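Putative phophotriesterase (Proteus mirabilis, PDB 3RHG) probably hydrolyses ester bonds as a zinc-dependent member of the phosphotriesterase family, with two divalent metal ions bound per subunit. Local coordinates at residues Glu177-Ser180 and Leu181-Ala184. Residues are numbered along the deposited sequence; the frame is centred on the assembly and turned at random.
Sequences EKNS and LRAA
Asn179 and Arg182, three residues apart on helix 175-188, join through a side-chain hydrogen bond. Arg182 NH1 donates to Asn179 OD1 over 3.2 Å, bent to 140° at the hydrogen. The oxygen sits at the edge of the guanidinium, a little out of its plane, and NH1 in turn is tilted from the plane of the amide carbonyl. The amide and guanidinium planes stand 61° apart. In Arg182, CG is anti to the carbonyl carbon and the chain runs extended from there to NE; a turn about CD-NE (chi4 96°) then swings the guanidinium so that NH1 meets Asn179 OD1. The polar end has a stronger partner, a salt bridge from NE to Glu217, so the guanidinium spans from its own helix to helix 207-217.

Van der Waals contacts accompany this bond. Arg182 NH1 comes within 3.7 Å of Lys178 CB, and the Arg182 chain passes Lys178 O, with Arg182 CG 3.4 Å from that oxygen.

Four successive i to i+4 backbone hydrogen bonds carry the helix through both segments, from Leu181 N to Glu177 O (2.9 Å) on to Ala184 N to Ser180 O (3.0 Å).

Ser180, Leu181 and Ala184 form a buried, largely apolar face on Ile167 of strand 163-168, while Leu181 also reaches helix 207-217 and Ala183 meets Met142 of helix 139-151. The buried Glu177 carboxylate is gripped by Ser170 OG and the backbone N-H groups of Thr174 and Glu128. Helix 175-188 is the connection of a beta-alpha-beta unit of the (beta/alpha)8 barrel of the amidohydrolase superfamily; strands 163-168 and 195-199, which it links, carry the zinc ligands Glu166 and His199.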
# COMPACT_ATOMS: atom_id res chain seq x y z
N GLU A 177 -2.16 -33.15 1.49
CA GLU A 177 -1.05 -32.22 1.54
C GLU A 177 0.15 -32.79 2.29
O GLU A 177 1.30 -32.56 1.91
CB GLU A 177 -1.51 -30.85 2.06
CG GLU A 177 -2.49 -30.21 1.06
CD GLU A 177 -3.31 -29.06 1.64
OE1 GLU A 177 -3.23 -28.77 2.86
OE2 GLU A 177 -4.03 -28.40 0.84
N LYS A 178 -0.11 -33.53 3.37
CA LYS A 178 0.97 -34.18 4.11
C LYS A 178 1.66 -35.22 3.24
O LYS A 178 2.88 -35.34 3.24
CB LYS A 178 0.46 -34.80 5.42
CG LYS A 178 0.01 -33.72 6.40
CD LYS A 178 -0.71 -34.28 7.63
CE LYS A 178 -0.97 -33.17 8.64
NZ LYS A 178 -1.83 -33.68 9.75
N ASN A 179 0.88 -35.97 2.47
CA ASN A 179 1.50 -36.94 1.58
C ASN A 179 2.26 -36.33 0.40
O ASN A 179 3.33 -36.83 0.00
CB ASN A 179 0.46 -37.96 1.19
CG ASN A 179 0.19 -38.94 2.33
OD1 ASN A 179 1.03 -39.10 3.25
ND2 ASN A 179 -0.96 -39.58 2.29
N SER A 180 1.74 -35.22 -0.12
CA SER A 180 2.42 -34.44 -1.14
C SER A 180 3.78 -33.96 -0.58
O SER A 180 4.81 -34.02 -1.26
CB SER A 180 1.53 -33.26 -1.54
OG SER A 180 2.23 -32.30 -2.31
N LEU A 181 3.79 -33.50 0.66
CA LEU A 181 5.04 -33.09 1.31
C LEU A 181 6.03 -34.26 1.41
O LEU A 181 7.23 -34.11 1.12
CB LEU A 181 4.72 -32.49 2.67
CG LEU A 181 5.77 -31.69 3.38
CD1 LEU A 181 6.13 -30.43 2.56
CD2 LEU A 181 5.25 -31.32 4.79
N ARG A 182 5.56 -35.43 1.83
CA ARG A 182 6.43 -36.60 1.88
C ARG A 182 6.99 -36.96 0.50
O ARG A 182 8.17 -37.33 0.38
CB ARG A 182 5.72 -37.79 2.49
CG ARG A 182 5.38 -37.58 3.96
CD ARG A 182 4.70 -38.82 4.55
NE ARG A 182 4.60 -38.66 5.99
CZ ARG A 182 3.52 -38.21 6.62
NH1 ARG A 182 2.40 -37.91 5.94
NH2 ARG A 182 3.57 -38.07 7.94
N ALA A 183 6.14 -36.91 -0.53
CA ALA A 183 6.61 -37.18 -1.89
C ALA A 183 7.70 -36.21 -2.33
O ALA A 183 8.69 -36.61 -2.96
CB ALA A 183 5.44 -37.16 -2.90
N ALA A 184 7.52 -34.94 -2.00
CA ALA A 184 8.51 -33.94 -2.35
C ALA A 184 9.83 -34.26 -1.66
O ALA A 184 10.90 -34.10 -2.25
CB ALA A 184 8.01 -32.52 -1.96